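Local coordinates for dihydroorotase (Agrobacterium tumefaciens, PDB 2OGJ), which hydrolyses the acetyl ester of (R)-mandelate in vitro, and acetyl glycolate less efficiently, as a binuclear zinc enzyme of the amidohydrolase superfamily, at residues G282-S287 / V314-E319; F299-W302 / T306-S309; S240-E245 / A275-A280; T102-G107 / S331-D336; V25-G30 / A347-F352. All coordinates share one frame; numbering follows the deposited sequence.

Contact 1. Residues G282-S287 / V314-E319; sequences GLLPFS and VDMPFE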
# COMPACT_ATOMS: atom_id res chain seq x y z
N GLY A 282 37.57 -20.85 14.00
CA GLY A 282 36.99 -22.17 13.90
C GLY A 282 35.64 -22.26 13.19
O GLY A 282 35.07 -23.35 13.11
N LEU A 283 35.05 -21.08 12.71
CA LEU A 283 33.77 -21.18 12.01
C LEU A 283 33.96 -21.38 10.52
O LEU A 283 34.35 -20.46 9.78
CB LEU A 283 32.89 -19.95 12.26
CG LEU A 283 31.44 -20.06 11.74
CD1 LEU A 283 30.77 -21.33 12.29
CD2 LEU A 283 30.65 -18.80 12.15
N LEU A 284 33.68 -22.60 10.07
CA LEU A 284 33.80 -22.95 8.67
C LEU A 284 32.44 -22.96 7.99
O LEU A 284 31.39 -23.14 8.64
CB LEU A 284 34.41 -24.33 8.52
CG LEU A 284 35.91 -24.41 8.28
CD1 LEU A 284 36.65 -23.59 9.32
CD2 LEU A 284 36.32 -25.86 8.32
N PRO A 285 32.42 -22.73 6.67
CA PRO A 285 31.11 -22.76 6.04
C PRO A 285 30.77 -24.24 5.83
O PRO A 285 31.66 -25.06 5.61
CB PRO A 285 31.34 -21.99 4.73
CG PRO A 285 32.77 -22.27 4.43
CD PRO A 285 33.42 -22.13 5.79
N PHE A 286 29.49 -24.58 5.94
CA PHE A 286 29.05 -25.97 5.75
C PHE A 286 29.20 -26.39 4.29
O PHE A 286 29.58 -27.53 3.99
CB PHE A 286 27.59 -26.12 6.18
CG PHE A 286 27.06 -27.52 6.01
CD1 PHE A 286 27.34 -28.50 6.97
CD2 PHE A 286 26.30 -27.86 4.90
CE1 PHE A 286 26.86 -29.80 6.83
CE2 PHE A 286 25.81 -29.16 4.75
CZ PHE A 286 26.09 -30.13 5.72
N SER A 287 28.89 -25.47 3.39
CA SER A 287 28.98 -25.74 1.97
C SER A 287 29.49 -24.49 1.28
O SER A 287 29.28 -23.37 1.76
CB SER A 287 27.61 -26.13 1.38
OG SER A 287 26.66 -25.07 1.50
N VAL A 314 41.88 -18.66 2.42
CA VAL A 314 41.72 -18.05 3.73
C VAL A 314 41.72 -19.12 4.81
O VAL A 314 41.02 -19.04 5.81
CB VAL A 314 40.44 -17.18 3.84
CG1 VAL A 314 40.64 -15.87 3.07
CG2 VAL A 314 39.24 -17.95 3.32
N ASP A 315 42.53 -20.14 4.54
CA ASP A 315 42.76 -21.24 5.46
C ASP A 315 41.69 -22.26 5.76
O ASP A 315 41.49 -22.63 6.92
CB ASP A 315 43.28 -20.67 6.78
CG ASP A 315 44.55 -21.35 7.23
OD1 ASP A 315 45.53 -21.34 6.45
OD2 ASP A 315 44.58 -21.88 8.36
N MSE A 316 41.00 -22.74 4.74
CA MSE A 316 40.01 -23.78 4.98
C MSE A 316 40.80 -24.99 4.52
O MSE A 316 41.18 -25.09 3.35
CB MSE A 316 38.78 -23.56 4.10
CG MSE A 316 37.52 -24.30 4.56
SE MSE A 316 36.00 -23.84 3.66
CE MSE A 316 35.04 -25.31 3.96
N PRO A 317 41.09 -25.92 5.43
CA PRO A 317 41.84 -27.10 4.99
C PRO A 317 41.28 -27.74 3.71
O PRO A 317 40.06 -27.80 3.51
CB PRO A 317 41.76 -28.02 6.20
CG PRO A 317 40.52 -27.55 6.93
CD PRO A 317 40.61 -26.07 6.81
N PHE A 318 42.17 -28.21 2.85
CA PHE A 318 41.78 -28.85 1.59
C PHE A 318 40.62 -29.84 1.71
O PHE A 318 39.59 -29.69 1.07
CB PHE A 318 42.99 -29.60 1.02
CG PHE A 318 42.69 -30.37 -0.23
CD1 PHE A 318 42.64 -29.74 -1.46
CD2 PHE A 318 42.46 -31.74 -0.17
CE1 PHE A 318 42.37 -30.45 -2.62
CE2 PHE A 318 42.19 -32.47 -1.33
CZ PHE A 318 42.14 -31.83 -2.56
N GLU A 319 40.80 -30.86 2.54
CA GLU A 319 39.77 -31.87 2.73
C GLU A 319 38.39 -31.32 3.06
O GLU A 319 37.38 -31.92 2.71
CB GLU A 319 40.21 -32.85 3.81
CG GLU A 319 41.14 -33.93 3.30
CD GLU A 319 40.40 -35.14 2.76
OE1 GLU A 319 39.15 -35.09 2.64
OE2 GLU A 319 41.07 -36.16 2.46
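Met316, present as selenomethionine, is the residue of 314-319 through which nearly all of this contact runs, and it meets Leu284 and Pro285 of the loop 282-287. Its CG lies anti to the backbone N (chi1 -161°), and beyond CG the chain is extended, so the side chain projects across the gap as a straight rod. Successive atoms of that rod find different partners. Near its base, CG packs against CG of Leu284 at 4.1 Å, the two side chains crossing obliquely. Further out, the selenium SE stands 3.7 Å from CG of Pro285 and 3.8 Å from its CD; this end meets the CG-CD side of the proline ring. The terminal CE ends 3.8 Å from both CG and O of Pro285. Every one of these approaches is a nonpolar or van der Waals one, and about 172 Å² is buried in all. Next in sequence, Pro317 takes the N-cap position and turns the chain into helix 318-323, whose first residue, Phe318, directs its ring toward Phe68 instead.

Around the pair, Leu284 also touches Ile279 of helix 272-280, while Pro285 leans on Phe233 and Ile263. The Schellman motif at Gly282 ends helix 272-280, and Ser287 pairs through its backbone with Leu261 and Ile263. The contact thus joins the chain leaving helix 272-280, beside strand 260-262 of the TIM barrel, to the residues before helix 318-323.

Contact 2. Residues F299-W302 / T306-S309; sequences FPVW and TTMS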
# COMPACT_ATOMS: atom_id res chain seq x y z
N PHE A 299 32.15 -11.36 -13.74
CA PHE A 299 33.11 -10.70 -12.88
C PHE A 299 33.39 -11.28 -11.51
O PHE A 299 34.37 -12.01 -11.34
CB PHE A 299 32.81 -9.21 -12.72
CG PHE A 299 33.65 -8.56 -11.65
CD1 PHE A 299 35.03 -8.69 -11.66
CD2 PHE A 299 33.06 -7.86 -10.61
CE1 PHE A 299 35.80 -8.14 -10.65
CE2 PHE A 299 33.83 -7.31 -9.60
CZ PHE A 299 35.20 -7.45 -9.62
N PRO A 300 32.55 -10.98 -10.51
CA PRO A 300 32.90 -11.54 -9.19
C PRO A 300 33.26 -13.03 -9.21
O PRO A 300 34.43 -13.42 -9.20
CB PRO A 300 31.64 -11.26 -8.35
CG PRO A 300 30.84 -10.26 -9.19
CD PRO A 300 31.12 -10.66 -10.60
N VAL A 301 32.22 -13.85 -9.23
CA VAL A 301 32.31 -15.30 -9.23
C VAL A 301 32.61 -15.82 -10.61
O VAL A 301 31.89 -15.51 -11.56
CB VAL A 301 30.95 -15.90 -8.83
CG1 VAL A 301 31.09 -17.37 -8.53
CG2 VAL A 301 30.39 -15.14 -7.68
N TRP A 302 33.65 -16.61 -10.78
CA TRP A 302 33.84 -17.11 -12.13
C TRP A 302 33.19 -18.49 -12.20
O TRP A 302 32.39 -18.77 -13.09
CB TRP A 302 35.34 -17.17 -12.47
CG TRP A 302 35.97 -15.80 -12.55
CD1 TRP A 302 35.45 -14.67 -13.13
CD2 TRP A 302 37.28 -15.44 -12.10
NE1 TRP A 302 36.35 -13.65 -13.08
CE2 TRP A 302 37.49 -14.08 -12.46
CE3 TRP A 302 38.31 -16.13 -11.44
CZ2 TRP A 302 38.67 -13.40 -12.17
CZ3 TRP A 302 39.49 -15.45 -11.15
CH2 TRP A 302 39.66 -14.10 -11.52
N THR A 306 36.93 -21.56 -8.66
CA THR A 306 37.54 -20.33 -8.16
C THR A 306 37.05 -20.04 -6.74
O THR A 306 37.82 -19.57 -5.89
CB THR A 306 37.18 -19.12 -9.07
OG1 THR A 306 37.62 -19.37 -10.41
CG2 THR A 306 37.85 -17.84 -8.55
N THR A 307 35.78 -20.34 -6.48
CA THR A 307 35.18 -20.10 -5.18
C THR A 307 35.82 -21.04 -4.17
O THR A 307 36.05 -20.66 -3.01
CB THR A 307 33.63 -20.32 -5.24
OG1 THR A 307 33.05 -19.37 -6.13
CG2 THR A 307 32.97 -20.17 -3.86
N MSE A 308 36.11 -22.28 -4.60
CA MSE A 308 36.75 -23.25 -3.71
C MSE A 308 38.17 -22.76 -3.42
O MSE A 308 38.68 -22.95 -2.32
CB MSE A 308 36.82 -24.63 -4.38
CG MSE A 308 35.46 -25.26 -4.70
SE MSE A 308 35.51 -26.66 -5.87
CE MSE A 308 36.24 -27.87 -4.90
N SER A 309 38.79 -22.10 -4.39
CA SER A 309 40.14 -21.56 -4.26
C SER A 309 40.25 -20.38 -3.28
O SER A 309 41.29 -20.21 -2.65
CB SER A 309 40.69 -21.13 -5.62
OG SER A 309 40.73 -22.22 -6.52
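Trp302 meets Thr306 four residues further along the chain, and the conformation of each side chain decides which atoms touch. With chi1 of -67° the indole leaves CB anti to the carbonyl carbon, and chi2 of -42° swings its six-membered ring toward the helix. CE3 then comes within 3.4 Å of Thr306 CG2, a methyl that approaches the ring obliquely, and CZ3 follows at 3.9 Å. The threonine hydroxyl lies in the plane of the indole at its edge, with OG1 3.5 Å from CE3. This is a van der Waals neighbour and no more, since the polar partner of Thr306 OG1 is the carboxylate of Asp303.

Segment 299-302 belongs to the loop that follows Asp291, a zinc ligand, and leads into helix 304-313; in amidohydrolase TIM barrels such an aspartate stands at the end of the eighth strand. Val301 is correspondingly close to the site, its side chain about 6 Å from that of Asp291 and about 10 Å from a zinc ion.

Val301 makes the second touch. Its CG1, anti to the backbone N, extends to 3.7 Å from Thr307 OG1. That hydroxyl is turned back along its own helix, where it donates to the carbonyl O of Asp303, and presents its flank to the valine methyl. On other sides Val301 packs on His265 and Thr290, and the Trp302 indole rests on Leu359 and Ala361 of strand 348-362.

Contact 3. Residues S240-E245 / A275-A280; sequences SIMEDE and AEAAIA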
# COMPACT_ATOMS: atom_id res chain seq x y z
N SER A 240 26.94 -8.42 8.04
CA SER A 240 28.21 -9.11 8.29
C SER A 240 28.31 -9.69 9.70
O SER A 240 28.03 -9.01 10.68
CB SER A 240 29.37 -8.15 8.06
OG SER A 240 30.57 -8.67 8.60
N ILE A 241 28.73 -10.94 9.80
CA ILE A 241 28.87 -11.56 11.11
C ILE A 241 30.12 -11.07 11.85
O ILE A 241 30.36 -11.47 12.98
CB ILE A 241 28.96 -13.10 11.01
CG1 ILE A 241 30.27 -13.51 10.31
CG2 ILE A 241 27.74 -13.63 10.29
CD1 ILE A 241 30.61 -14.98 10.39
N MSE A 242 30.90 -10.20 11.21
CA MSE A 242 32.12 -9.71 11.84
C MSE A 242 31.98 -8.31 12.44
O MSE A 242 32.84 -7.87 13.20
CB MSE A 242 33.28 -9.77 10.83
CG MSE A 242 34.56 -10.45 11.36
SE MSE A 242 34.28 -11.93 12.40
CE MSE A 242 33.41 -12.97 11.27
N GLU A 243 30.88 -7.63 12.13
CA GLU A 243 30.62 -6.29 12.66
C GLU A 243 29.82 -6.33 13.97
O GLU A 243 29.73 -5.34 14.70
CB GLU A 243 29.86 -5.46 11.63
CG GLU A 243 28.76 -6.25 10.93
CD GLU A 243 27.70 -5.39 10.27
OE1 GLU A 243 28.05 -4.33 9.71
OE2 GLU A 243 26.52 -5.81 10.30
N ASP A 244 29.24 -7.49 14.27
CA ASP A 244 28.43 -7.67 15.47
C ASP A 244 28.81 -8.96 16.18
O ASP A 244 28.43 -10.05 15.74
CB ASP A 244 26.95 -7.73 15.07
CG ASP A 244 26.02 -7.72 16.27
OD1 ASP A 244 26.42 -8.17 17.37
OD2 ASP A 244 24.86 -7.27 16.10
N GLU A 245 29.55 -8.85 17.28
CA GLU A 245 29.96 -10.02 18.04
C GLU A 245 28.78 -10.85 18.52
O GLU A 245 28.90 -12.06 18.71
CB GLU A 245 30.82 -9.61 19.25
CG GLU A 245 32.27 -9.33 18.91
CD GLU A 245 33.08 -10.59 18.67
OE1 GLU A 245 34.21 -10.48 18.15
OE2 GLU A 245 32.59 -11.70 19.01
N ALA A 275 35.40 -14.08 5.93
CA ALA A 275 35.74 -15.50 5.91
C ALA A 275 37.03 -15.83 6.65
O ALA A 275 37.12 -16.86 7.32
CB ALA A 275 35.83 -16.00 4.47
N GLU A 276 38.02 -14.95 6.52
CA GLU A 276 39.30 -15.18 7.17
C GLU A 276 39.07 -15.21 8.66
O GLU A 276 39.38 -16.19 9.34
CB GLU A 276 40.28 -14.05 6.84
CG GLU A 276 41.73 -14.49 6.81
CD GLU A 276 42.72 -13.34 6.84
OE1 GLU A 276 42.55 -12.37 6.05
OE2 GLU A 276 43.68 -13.39 7.64
N ALA A 277 38.50 -14.13 9.17
CA ALA A 277 38.21 -14.03 10.58
C ALA A 277 37.35 -15.20 11.08
O ALA A 277 37.56 -15.72 12.17
CB ALA A 277 37.52 -12.71 10.85
N ALA A 278 36.38 -15.61 10.27
CA ALA A 278 35.51 -16.70 10.65
C ALA A 278 36.29 -18.00 10.82
O ALA A 278 36.17 -18.69 11.84
CB ALA A 278 34.41 -16.88 9.62
N ILE A 279 37.08 -18.34 9.80
CA ILE A 279 37.85 -19.57 9.82
C ILE A 279 38.93 -19.60 10.90
O ILE A 279 39.21 -20.65 11.48
CB ILE A 279 38.46 -19.85 8.41
CG1 ILE A 279 37.31 -20.08 7.42
CG2 ILE A 279 39.36 -21.08 8.44
CD1 ILE A 279 37.71 -19.98 5.95
N ALA A 280 39.53 -18.45 11.18
CA ALA A 280 40.55 -18.39 12.23
C ALA A 280 39.93 -18.68 13.61
O ALA A 280 40.61 -19.12 14.53
CB ALA A 280 41.22 -17.02 12.24
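An ST turn just ahead of helix 245-253 places Ile241 and Met242 against Ala277 and Ala278 of helix 272-280. The evidence for the turn is the bond from Met242 N to Ser240 OG, 3.0 Å long with an N-H...O angle of 159°; Ser240 to Glu243 also fit a type I beta turn. Met242, a selenomethionine, is bent at chi2 (40°) and chi3 (60°), and the resulting hook curls round one methyl group: SE lies 3.7 Å and CG 3.8 Å from Ala277 CB. The end of the hook, CE, comes to 4.1 Å from the backbone N of Ala278.

Both segments sit on the outer layer of the TIM barrel, in the connections that follow the neighbouring parallel strands 228-230 and 260-262. Ile241 is the deeper of the two contacting loop residues, its side chain about 9 Å from that of the zinc-binding His231. Its CD1 reaches 4.3 Å from Ala278 CB, and both Ile241 and Ala278 touch Phe233. Met242 is partly exposed and leans on Phe248 of helix 245-253. Asp244, at the N-cap of that helix, uses OD1 for the backbone N of Leu247 and OD2 for a salt bridge to Lys196 of a second subunit.

Contact 4. Residues T102-G107 / S331-D336; sequences TLVDAG and SVIRLD
Thr102 and Val104, on strand 100-106 of the TIM barrel, receive Ile333 and Leu335 from the chain that leaves helix 327-332. The helix stops in a Schellman motif, with Arg334 at positive phi, and this reversal sends Ile333 and Leu335 to the strand while Arg334 lies on the solvent side.

The tight part centres on Ile333, which is buried and touches two strand residues. Its CG1 takes the position between backbone N and carbonyl carbon (chi1 51°), which directs CD1 down onto the strand. There CD1 meets two residues of alternate positions at once, Thr102 CG2 at 3.9 Å, tip to tip, and Val104 CG2 at 4.1 Å, where the side chains cross at a slant. Both of these residues are buried too. Val104 and Ile333 both touch Val172 of strand 171-173, and Val104 also touches Phe132; contacts reaching over neighbouring strands in this way are consistent with a hydrophobic plug inside the barrel. The side chain of Val104 is about 7 Å from that of the zinc ligand His77.

The looser margin begins at Leu335, which is partly exposed and touches one strand residue, sliding past Thr102 in the opposite direction. Arg334 and Asp336, both exposed, turn to other partners, Arg334 NH2 bonding Lys202 O. At this margin Thr102 OG1 is hydrogen-bonded to Arg128 NE and lies 3.8 Å from Leu335 CD2.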
# COMPACT_ATOMS: atom_id res chain seq x y z
N THR A 102 26.02 -31.74 -10.01
CA THR A 102 24.68 -31.46 -9.52
C THR A 102 24.53 -29.97 -9.34
O THR A 102 25.38 -29.32 -8.72
CB THR A 102 24.42 -32.17 -8.18
OG1 THR A 102 24.50 -33.59 -8.39
CG2 THR A 102 23.05 -31.79 -7.62
N LEU A 103 23.47 -29.43 -9.91
CA LEU A 103 23.18 -28.01 -9.81
C LEU A 103 21.85 -27.88 -9.07
O LEU A 103 20.92 -28.64 -9.33
CB LEU A 103 23.08 -27.39 -11.20
CG LEU A 103 24.38 -27.30 -11.99
CD1 LEU A 103 24.06 -27.03 -13.47
CD2 LEU A 103 25.26 -26.21 -11.41
N VAL A 104 21.78 -26.93 -8.14
CA VAL A 104 20.56 -26.70 -7.36
C VAL A 104 20.11 -25.26 -7.61
O VAL A 104 20.75 -24.31 -7.15
CB VAL A 104 20.82 -26.89 -5.84
CG1 VAL A 104 19.51 -26.95 -5.08
CG2 VAL A 104 21.64 -28.16 -5.61
N ASP A 105 19.03 -25.09 -8.36
CA ASP A 105 18.56 -23.74 -8.62
C ASP A 105 17.98 -23.22 -7.31
O ASP A 105 17.22 -23.91 -6.63
CB ASP A 105 17.50 -23.70 -9.72
CG ASP A 105 17.00 -22.30 -9.97
OD1 ASP A 105 16.07 -21.86 -9.25
OD2 ASP A 105 17.55 -21.63 -10.88
N ALA A 106 18.37 -22.00 -6.97
CA ALA A 106 17.96 -21.39 -5.73
C ALA A 106 16.82 -20.39 -5.80
O ALA A 106 17.02 -19.18 -5.62
CB ALA A 106 19.19 -20.76 -5.07
N GLY A 107 15.61 -20.90 -6.02
CA GLY A 107 14.44 -20.05 -6.06
C GLY A 107 14.30 -19.14 -7.25
O GLY A 107 13.83 -18.01 -7.10
N SER A 331 23.97 -33.66 1.46
CA SER A 331 23.13 -34.03 2.59
C SER A 331 21.89 -33.13 2.63
O SER A 331 20.80 -33.60 2.95
CB SER A 331 23.91 -33.91 3.90
OG SER A 331 24.63 -32.69 3.94
N VAL A 332 22.06 -31.85 2.31
CA VAL A 332 20.95 -30.92 2.33
C VAL A 332 19.88 -31.34 1.32
O VAL A 332 18.69 -31.26 1.61
CB VAL A 332 21.39 -29.48 1.96
CG1 VAL A 332 20.16 -28.54 2.00
CG2 VAL A 332 22.47 -29.01 2.90
N ILE A 333 20.31 -31.80 0.15
CA ILE A 333 19.34 -32.18 -0.86
C ILE A 333 18.99 -33.65 -0.83
O ILE A 333 18.27 -34.15 -1.69
CB ILE A 333 19.81 -31.75 -2.28
CG1 ILE A 333 21.22 -32.23 -2.55
CG2 ILE A 333 19.74 -30.24 -2.41
CD1 ILE A 333 21.69 -31.94 -3.94
N ARG A 334 19.48 -34.34 0.20
CA ARG A 334 19.21 -35.75 0.37
C ARG A 334 19.74 -36.57 -0.80
O ARG A 334 19.09 -37.49 -1.28
CB ARG A 334 17.70 -35.98 0.56
CG ARG A 334 17.17 -35.45 1.89
CD ARG A 334 15.65 -35.32 1.92
NE ARG A 334 15.19 -34.49 3.04
CZ ARG A 334 13.97 -33.96 3.14
NH1 ARG A 334 13.05 -34.16 2.19
NH2 ARG A 334 13.66 -33.21 4.19
N LEU A 335 20.94 -36.21 -1.26
CA LEU A 335 21.59 -36.92 -2.35
C LEU A 335 22.51 -37.94 -1.70
O LEU A 335 23.42 -37.57 -0.96
CB LEU A 335 22.42 -35.97 -3.21
CG LEU A 335 23.23 -36.64 -4.33
CD1 LEU A 335 22.29 -37.49 -5.19
CD2 LEU A 335 23.94 -35.56 -5.17
N ASP A 336 22.27 -39.23 -1.97
CA ASP A 336 23.11 -40.26 -1.36
C ASP A 336 24.51 -40.21 -1.93
O ASP A 336 24.68 -40.27 -3.14
CB ASP A 336 22.54 -41.64 -1.61
CG ASP A 336 23.52 -42.72 -1.25
OD1 ASP A 336 24.03 -42.69 -0.11
OD2 ASP A 336 23.81 -43.60 -2.10

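Contact 5. Residues V25-G30 / A347-F352; sequences VGFGKG and ADFTVF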
# COMPACT_ATOMS: atom_id res chain seq x y z
N VAL A 25 39.45 -38.79 -3.53
CA VAL A 25 39.34 -37.90 -2.39
C VAL A 25 37.87 -37.54 -2.21
O VAL A 25 37.11 -37.53 -3.18
CB VAL A 25 40.15 -36.59 -2.60
CG1 VAL A 25 39.53 -35.76 -3.72
CG2 VAL A 25 40.15 -35.77 -1.34
N GLY A 26 37.47 -37.25 -0.98
CA GLY A 26 36.09 -36.88 -0.74
C GLY A 26 35.06 -38.00 -0.66
O GLY A 26 33.87 -37.73 -0.63
N PHE A 27 35.51 -39.25 -0.61
CA PHE A 27 34.59 -40.37 -0.52
C PHE A 27 34.46 -40.76 0.95
O PHE A 27 34.50 -39.89 1.82
CB PHE A 27 35.10 -41.56 -1.36
CG PHE A 27 35.23 -41.25 -2.83
CD1 PHE A 27 36.34 -40.60 -3.33
CD2 PHE A 27 34.19 -41.56 -3.71
CE1 PHE A 27 36.43 -40.25 -4.68
CE2 PHE A 27 34.27 -41.22 -5.07
CZ PHE A 27 35.39 -40.56 -5.55
N GLY A 28 34.30 -42.05 1.24
CA GLY A 28 34.18 -42.49 2.63
C GLY A 28 35.43 -42.15 3.44
O GLY A 28 36.47 -41.81 2.89
N LYS A 29 35.31 -42.23 4.77
CA LYS A 29 36.44 -41.94 5.62
C LYS A 29 37.47 -43.04 5.49
O LYS A 29 38.62 -42.90 5.90
CB LYS A 29 35.98 -41.81 7.08
CG LYS A 29 37.07 -41.40 8.08
CD LYS A 29 37.50 -39.94 7.90
CE LYS A 29 38.59 -39.56 8.90
NZ LYS A 29 39.80 -40.41 8.75
N GLY A 30 37.06 -44.15 4.88
CA GLY A 30 37.94 -45.30 4.71
C GLY A 30 38.40 -45.53 3.27
O GLY A 30 38.95 -46.59 2.96
N ALA A 347 28.72 -44.24 -12.12
CA ALA A 347 29.87 -43.34 -12.10
C ALA A 347 29.39 -41.90 -12.10
O ALA A 347 28.58 -41.50 -12.94
CB ALA A 347 30.76 -43.59 -13.29
N ASP A 348 29.89 -41.12 -11.14
CA ASP A 348 29.50 -39.72 -11.03
C ASP A 348 30.65 -38.99 -10.36
O ASP A 348 30.59 -38.63 -9.18
CB ASP A 348 28.21 -39.62 -10.20
CG ASP A 348 27.62 -38.23 -10.22
OD1 ASP A 348 26.49 -38.02 -9.70
OD2 ASP A 348 28.29 -37.32 -10.74
N PHE A 349 31.72 -38.76 -11.12
CA PHE A 349 32.92 -38.10 -10.59
C PHE A 349 33.23 -36.71 -11.14
O PHE A 349 32.50 -36.15 -11.95
CB PHE A 349 34.15 -38.98 -10.84
CG PHE A 349 33.93 -40.44 -10.55
CD1 PHE A 349 34.07 -41.36 -11.56
CD2 PHE A 349 33.59 -40.87 -9.28
CE1 PHE A 349 33.87 -42.72 -11.33
CE2 PHE A 349 33.39 -42.23 -9.02
CZ PHE A 349 33.53 -43.15 -10.04
N THR A 350 34.32 -36.16 -10.67
CA THR A 350 34.81 -34.86 -11.11
C THR A 350 36.31 -34.94 -10.88
O THR A 350 36.80 -35.01 -9.75
CB THR A 350 34.17 -33.67 -10.32
OG1 THR A 350 34.90 -32.46 -10.60
CG2 THR A 350 34.18 -33.93 -8.83
N VAL A 351 37.03 -34.96 -11.98
CA VAL A 351 38.47 -35.05 -11.97
C VAL A 351 39.05 -33.63 -11.98
O VAL A 351 38.72 -32.83 -12.85
CB VAL A 351 38.93 -35.83 -13.20
CG1 VAL A 351 40.43 -35.96 -13.22
CG2 VAL A 351 38.26 -37.20 -13.17
N PHE A 352 39.90 -33.34 -11.00
CA PHE A 352 40.50 -32.01 -10.87
C PHE A 352 41.87 -32.05 -10.27
O PHE A 352 42.23 -33.00 -9.56
CB PHE A 352 39.62 -31.13 -9.97
CG PHE A 352 39.58 -31.59 -8.53
CD1 PHE A 352 40.39 -30.98 -7.56
CD2 PHE A 352 38.71 -32.61 -8.14
CE1 PHE A 352 40.32 -31.37 -6.22
CE2 PHE A 352 38.63 -33.01 -6.81
CZ PHE A 352 39.44 -32.39 -5.84
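The seam between the N-terminal beta strands and the long strand 348-362 is filled here by two side-chain pairs, Val25 with Phe352 and Phe27 with Phe349. Segment 25-30 is the loop between strands 22-24 and 36-40; it meets 347-352 through side chains, the closest alpha carbons being as far apart as 10.0 Å, between Val25 CA and Val351 CA.

In the first pair, Val25 CG1 stands 4.0 Å from CZ, the far end of the Phe352 ring, and comes at that ring obliquely. Phe352 reaches it because chi1 of 67° sets CG between the backbone N and the carbonyl carbon, throwing the ring off the strand toward the loop; the two side chains cross at roughly a right angle. In the second pair, Phe349 CD2 lies near the plane of the Phe27 ring, at its edge, 4.2 Å from CZ. A further approach of 4.2 Å joins CE2 of Phe27 to CE2 of Phe349, and these side chains too cross nearly perpendicularly.

All four residues are buried. Phe318 of helix 318-323 covers both Val25 and Phe352, and Trp73 meets the Phe352 ring at about 50°; Phe349 packs on Ile38 and Ile40 of strand 36-40, and Phe27 on Pro71. The bringing together of chain from before and after the barrel, away from the zinc site, is consistent with the small beta domain that stands beside the TIM barrel in many amidohydrolases.

How the contacts relate
From the N terminus, contact 5 opens first, at 25-30, and closes last, at 347-352, so that its loop encloses all the others and ties the N-terminal beta strands to the chain after the barrel. Contact 4 nests inside it, joining an early barrel strand to the end of helix 327-332. Within contact 4, contacts 3 and 1 follow in series, and contact 2, a short local loop, nests inside contact 1; no loops cross. Contacts 3 and 1 adjoin at Leu283 N and Ala278 O, a probable hydrogen bond. Contact 1 also reaches contact 4 through Phe286 on Val332 and contact 5 through Phe318 on Val25.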